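Local coordinates for uncharacterized protein (Bacteroides uniformis, PDB 4JPQ) that is of unknown function but probably binds carbohydrate through a family 9 carbohydrate-binding domain, at residues 74-79 and 145-150; 68-73 and 188-193. All coordinates share one frame; numbering follows the deposited sequence.

Contact 1: residues 74-79 and 145-150; sequences RAVASG and PFEERL. With SO4 (sulfate ion), chain D.
Ala75 and Phe146 form an antiparallel hydrogen-bonded pair in a two-stranded ribbon, strands 72-75 and 146-150, near the surface of a beta-rich domain. Ala75 N donates a hydrogen bond to Phe146 O at 2.9 Å, and Phe146 N returns one to Ala75 O at 2.7 Å, so the pair is closed in both directions. Phe146 CG sits between its backbone N and carbonyl carbon (chi1 57°), which lays the ring over its own pair-mate, and Ala75 CB makes a CH-pi contact 3.9 Å from the ring centroid. Across the opposite face runs Arg149 NH2, offset toward the rim. On the other side of the ribbon, Arg74 CB rests against Glu148 CB at 4.0 Å, and Val76 CG2 lies over the Arg74 guanidinium while also touching the Glu147 carboxylate. Past the strand, Ser78 N binds sulfate O2 at 3.1 Å, the ion probably coming from the crystallisation liquor. Asp87 pairs with Arg74 NH1 and takes the backbone N-H groups of Val76 and Ala77, while Ala75 and Ala77 pack on Asn108 of strand 102-108.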
loop_
_atom_site.group_PDB
_atom_site.type_symbol
_atom_site.label_atom_id
_atom_site.label_comp_id
_atom_site.label_asym_id
_atom_site.label_seq_id
_atom_site.Cartn_x
_atom_site.Cartn_y
_atom_site.Cartn_z
ATOM N N ARG A 74 8.337 11.419 -8.787
ATOM C CA ARG A 74 7.358 12.250 -9.501
ATOM C C ARG A 74 6.043 12.251 -8.725
ATOM O O ARG A 74 5.707 11.240 -8.134
ATOM C CB ARG A 74 7.148 11.622 -10.881
ATOM C CG ARG A 74 6.174 12.296 -11.833
ATOM C CD ARG A 74 6.039 11.460 -13.104
ATOM N NE ARG A 74 5.246 12.118 -14.146
ATOM C CZ ARG A 74 3.918 12.074 -14.285
ATOM N NH1 ARG A 74 3.125 11.394 -13.445
ATOM N NH2 ARG A 74 3.360 12.734 -15.294
ATOM N N ALA A 75 5.325 13.369 -8.719
ATOM C CA ALA A 75 4.017 13.474 -8.024
ATOM C C ALA A 75 3.161 14.572 -8.643
ATOM O O ALA A 75 2.969 15.630 -8.065
ATOM C CB ALA A 75 4.212 13.704 -6.544
ATOM N N VAL A 76 2.708 14.322 -9.864
ATOM C CA VAL A 76 1.888 15.264 -10.620
ATOM C C VAL A 76 0.426 15.299 -10.144
ATOM O O VAL A 76 -0.196 16.364 -10.180
ATOM C CB VAL A 76 1.984 14.983 -12.157
ATOM C CG1 VAL A 76 1.089 15.933 -12.969
ATOM C CG2 VAL A 76 3.441 15.100 -12.613
ATOM N N ALA A 77 -0.106 14.159 -9.709
ATOM C CA ALA A 77 -1.523 14.050 -9.322
ATOM C C ALA A 77 -1.973 15.185 -8.406
ATOM O O ALA A 77 -1.442 15.320 -7.322
ATOM C CB ALA A 77 -1.789 12.700 -8.678
ATOM N N SER A 78 -2.915 16.010 -8.863
ATOM C CA SER A 78 -3.338 17.200 -8.099
ATOM C C SER A 78 -4.259 16.934 -6.910
ATOM O O SER A 78 -4.348 17.779 -6.017
ATOM C CB SER A 78 -3.955 18.262 -9.020
ATOM O OG SER A 78 -5.129 17.775 -9.629
ATOM N N GLY A 79 -4.960 15.805 -6.902
ATOM C CA GLY A 79 -5.854 15.466 -5.788
ATOM C C GLY A 79 -5.957 13.984 -5.517
ATOM O O GLY A 79 -5.388 13.169 -6.248
ATOM N N PRO A 145 2.211 19.145 -5.325
ATOM C CA PRO A 145 2.535 18.239 -6.438
ATOM C C PRO A 145 3.796 18.735 -7.176
ATOM O O PRO A 145 4.062 19.944 -7.172
ATOM C CB PRO A 145 1.303 18.316 -7.361
ATOM C CG PRO A 145 0.261 19.075 -6.618
ATOM C CD PRO A 145 0.928 19.852 -5.527
ATOM N N PHE A 146 4.567 17.821 -7.772
ATOM C CA PHE A 146 5.813 18.183 -8.493
ATOM C C PHE A 146 6.135 17.299 -9.696
ATOM O O PHE A 146 5.898 16.092 -9.662
ATOM C CB PHE A 146 7.027 18.212 -7.530
ATOM C CG PHE A 146 7.275 16.914 -6.771
ATOM C CD1 PHE A 146 8.074 15.891 -7.313
ATOM C CD2 PHE A 146 6.750 16.727 -5.497
ATOM C CE1 PHE A 146 8.317 14.713 -6.607
ATOM C CE2 PHE A 146 6.988 15.547 -4.782
ATOM C CZ PHE A 146 7.774 14.536 -5.338
ATOM N N GLU A 147 6.703 17.917 -10.738
ATOM C CA GLU A 147 7.152 17.210 -11.950
ATOM C C GLU A 147 8.351 16.328 -11.614
ATOM O O GLU A 147 9.043 16.562 -10.619
ATOM C CB GLU A 147 7.516 18.193 -13.074
ATOM C CG GLU A 147 6.308 18.927 -13.673
ATOM C CD GLU A 147 5.356 18.011 -14.453
ATOM O OE1 GLU A 147 5.771 16.954 -14.994
ATOM O OE2 GLU A 147 4.161 18.346 -14.515
ATOM N N GLU A 148 8.585 15.320 -12.442
ATOM C CA GLU A 148 9.650 14.355 -12.187
ATOM C C GLU A 148 11.015 14.986 -11.847
ATOM O O GLU A 148 11.457 15.868 -12.551
ATOM C CB GLU A 148 9.803 13.378 -13.372
ATOM C CG GLU A 148 10.806 12.251 -13.124
ATOM C CD GLU A 148 10.783 11.160 -14.174
ATOM O OE1 GLU A 148 10.452 11.447 -15.335
ATOM O OE2 GLU A 148 11.104 10.003 -13.820
ATOM N N ARG A 149 11.642 14.520 -10.760
ATOM C CA ARG A 149 12.991 14.922 -10.350
ATOM C C ARG A 149 13.915 13.712 -10.518
ATOM O O ARG A 149 13.774 12.700 -9.812
ATOM C CB ARG A 149 13.034 15.366 -8.899
ATOM C CG ARG A 149 12.150 16.553 -8.538
ATOM C CD ARG A 149 12.168 16.724 -7.025
ATOM N NE ARG A 149 11.112 17.596 -6.524
ATOM C CZ ARG A 149 10.756 17.712 -5.239
ATOM N NH1 ARG A 149 11.352 16.999 -4.266
ATOM N NH2 ARG A 149 9.771 18.552 -4.913
ATOM N N LEU A 150 14.850 13.828 -11.460
ATOM C CA LEU A 150 15.836 12.790 -11.756
ATOM C C LEU A 150 16.929 12.827 -10.703
ATOM O O LEU A 150 17.293 13.911 -10.230
ATOM C CB LEU A 150 16.453 12.997 -13.154
ATOM C CG LEU A 150 15.471 13.008 -14.335
ATOM C CD1 LEU A 150 16.169 13.326 -15.642
ATOM C CD2 LEU A 150 14.729 11.678 -14.438
HETATM S S SO4 D . -4.818 14.044 -11.306
HETATM O O1 SO4 D . -5.946 13.867 -12.254
HETATM O O2 SO4 D . -3.957 15.192 -11.715
HETATM O O3 SO4 D . -5.327 14.264 -9.913
HETATM O O4 SO4 D . -3.995 12.816 -11.393
#

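Contact 2: residues 68-73 and 188-193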
loop_
_atom_site.group_PDB
_atom_site.type_symbol
_atom_site.label_atom_id
_atom_site.label_comp_id
_atom_site.label_asym_id
_atom_site.label_seq_id
_atom_site.Cartn_x
_atom_site.Cartn_y
_atom_site.Cartn_z
ATOM N N VAL A 68 11.645 3.367 0.350
ATOM C CA VAL A 68 12.029 3.263 -1.068
ATOM C C VAL A 68 13.346 3.987 -1.384
ATOM O O VAL A 68 13.633 5.018 -0.787
ATOM C CB VAL A 68 10.929 3.918 -1.935
ATOM C CG1 VAL A 68 11.291 3.908 -3.414
ATOM C CG2 VAL A 68 9.582 3.237 -1.712
ATOM N N LYS A 69 14.132 3.416 -2.304
ATOM C CA LYS A 69 15.324 4.057 -2.883
ATOM C C LYS A 69 15.265 3.778 -4.394
ATOM O O LYS A 69 15.370 2.620 -4.797
ATOM C CB LYS A 69 16.644 3.567 -2.270
ATOM C CG LYS A 69 17.842 4.470 -2.626
ATOM C CD LYS A 69 19.175 4.061 -2.000
ATOM C CE LYS A 69 19.743 2.804 -2.643
ATOM N NZ LYS A 69 21.152 2.559 -2.230
ATOM N N GLU A 70 15.066 4.827 -5.207
ATOM C CA GLU A 70 14.948 4.717 -6.687
ATOM C C GLU A 70 15.603 5.861 -7.449
ATOM O O GLU A 70 15.923 6.897 -6.868
ATOM C CB GLU A 70 13.482 4.564 -7.122
ATOM C CG GLU A 70 12.549 5.668 -6.650
ATOM C CD GLU A 70 11.097 5.451 -7.066
ATOM O OE1 GLU A 70 10.832 4.986 -8.203
ATOM O OE2 GLU A 70 10.203 5.785 -6.257
ATOM N N ALA A 71 15.776 5.653 -8.759
ATOM C CA ALA A 71 16.484 6.605 -9.650
ATOM C C ALA A 71 15.762 7.916 -9.945
ATOM O O ALA A 71 16.402 8.865 -10.404
ATOM C CB ALA A 71 16.907 5.926 -10.956
ATOM N N SER A 72 14.447 7.959 -9.729
ATOM C CA SER A 72 13.662 9.187 -9.924
ATOM C C SER A 72 12.334 9.134 -9.183
ATOM O O SER A 72 11.828 8.048 -8.895
ATOM C CB SER A 72 13.413 9.480 -11.414
ATOM O OG SER A 72 12.562 8.525 -12.027
ATOM N N VAL A 73 11.794 10.321 -8.898
ATOM C CA VAL A 73 10.497 10.487 -8.230
ATOM C C VAL A 73 9.650 11.521 -8.961
ATOM O O VAL A 73 10.182 12.401 -9.636
ATOM C CB VAL A 73 10.640 10.855 -6.740
ATOM C CG1 VAL A 73 11.258 9.695 -5.974
ATOM C CG2 VAL A 73 11.461 12.119 -6.531
ATOM N N ASP A 188 4.252 4.413 -13.624
ATOM C CA ASP A 188 4.030 4.293 -15.070
ATOM C C ASP A 188 4.686 5.391 -15.902
ATOM O O ASP A 188 5.240 5.080 -16.946
ATOM C CB ASP A 188 2.524 4.160 -15.430
ATOM C CG ASP A 188 1.885 2.828 -14.951
ATOM O OD1 ASP A 188 2.442 2.132 -14.076
ATOM O OD2 ASP A 188 0.791 2.489 -15.453
ATOM N N LYS A 189 4.649 6.641 -15.432
ATOM C CA LYS A 189 5.232 7.790 -16.171
ATOM C C LYS A 189 6.626 8.259 -15.697
ATOM O O LYS A 189 7.098 9.347 -16.071
ATOM C CB LYS A 189 4.221 8.949 -16.259
ATOM C CG LYS A 189 3.096 8.699 -17.273
ATOM C CD LYS A 189 2.370 9.978 -17.683
ATOM C CE LYS A 189 1.562 9.795 -18.960
ATOM N NZ LYS A 189 1.113 11.114 -19.496
ATOM N N LEU A 190 7.296 7.428 -14.897
ATOM C CA LEU A 190 8.679 7.695 -14.464
ATOM C C LEU A 190 9.617 7.398 -15.625
ATOM O O LEU A 190 9.232 6.736 -16.570
ATOM C CB LEU A 190 9.080 6.815 -13.261
ATOM C CG LEU A 190 8.389 7.062 -11.923
ATOM C CD1 LEU A 190 8.863 6.047 -10.907
ATOM C CD2 LEU A 190 8.653 8.464 -11.392
ATOM N N GLN A 191 10.856 7.872 -15.522
ATOM C CA GLN A 191 11.907 7.650 -16.534
ATOM C C GLN A 191 12.090 6.163 -16.849
ATOM O O GLN A 191 12.261 5.801 -18.014
ATOM C CB GLN A 191 13.249 8.224 -16.046
ATOM C CG GLN A 191 14.393 8.182 -17.061
ATOM C CD GLN A 191 15.728 8.659 -16.507
ATOM O OE1 GLN A 191 16.400 9.476 -17.128
ATOM N NE2 GLN A 191 16.111 8.163 -15.339
ATOM N N THR A 192 12.097 5.333 -15.800
ATOM C CA THR A 192 12.223 3.880 -15.904
ATOM C C THR A 192 11.010 3.262 -15.191
ATOM O O THR A 192 11.053 3.030 -13.971
ATOM C CB THR A 192 13.544 3.368 -15.285
ATOM O OG1 THR A 192 14.625 4.199 -15.698
ATOM C CG2 THR A 192 13.820 1.925 -15.724
ATOM N N PRO A 193 9.906 3.027 -15.934
ATOM C CA PRO A 193 8.752 2.405 -15.278
ATOM C C PRO A 193 9.112 0.998 -14.828
ATOM O O PRO A 193 9.988 0.357 -15.416
ATOM C CB PRO A 193 7.662 2.406 -16.360
ATOM C CG PRO A 193 8.104 3.399 -17.364
ATOM C CD PRO A 193 9.600 3.410 -17.325
#
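Leu190, in the loop between strands 178-186 and 195-197, reaches Glu70 and Ser72 with its two methyl branches, and this packing carries most of the contact. CD1 comes to 3.5 Å from Glu70 OE1, the two side chains crossing at about a right angle. CD2 takes the other branch, 4.0 Å from Ser72 OG and equally near the carbonyl carbon of Val73. With CG anti to its own carbonyl carbon (chi1 -68°), Leu190 sends that atom toward the chain bend, and the methyls then spread from it, CD1 to Glu70 and CD2 to Ser72 and Val73. Beside it, Gln191 CB lies 4.1 Å from Ser72 OG, so two successive loop residues meet the same serine.

The bend sets the scene. Strand 61-70 pairs with strand 152-162, but the chain turns a corner at Ala71 and continues as strand 72-75, which pairs with strand 146-150 in a separate ribbon; the loop 188-193 meets residues from before and after the corner. Cutting Leu190 back to an alanine would take away both methyls and is likely to leave a gap beside Ser72 and Val73, where CD2 now packs.

The polar atoms here find their partners beyond the two segments. Glu70 OE2 accepts a hydrogen bond from Trp155 NE1 and forms a salt bridge with Lys185, two ties that would restrict rotation of the buried carboxylate and probably stabilise its negative charge. Ser72 OG stands 3.9 Å from Gln191 N, and its hydrogen-bond partner is Glu148 of strand 146-150. The backbone N of Ala71 bonds to Tyr47 OH at the turn.

Contacts 1 and 2 share a strand and a single carboxylate oxygen. Their centres lie 11 Å apart, and strand 72-75 serves both, pairing with 146-150 in contact 1 and receiving the loop 188-193 in contact 2. Glu148 OE2, from contact 1, probably hydrogen-bonds both Ser72 OG and Gln191 N of contact 2, each at 2.7 Å, and so joins the ribbon to the loop. Apolar packing adds a second link where Arg74 CB meets Leu190 CD2 at 3.5 Å. Along the chain, contact 1 is nested within the loop that contact 2 closes. The sulfate lies at the 74-79 side, where Arg83 N also binds it.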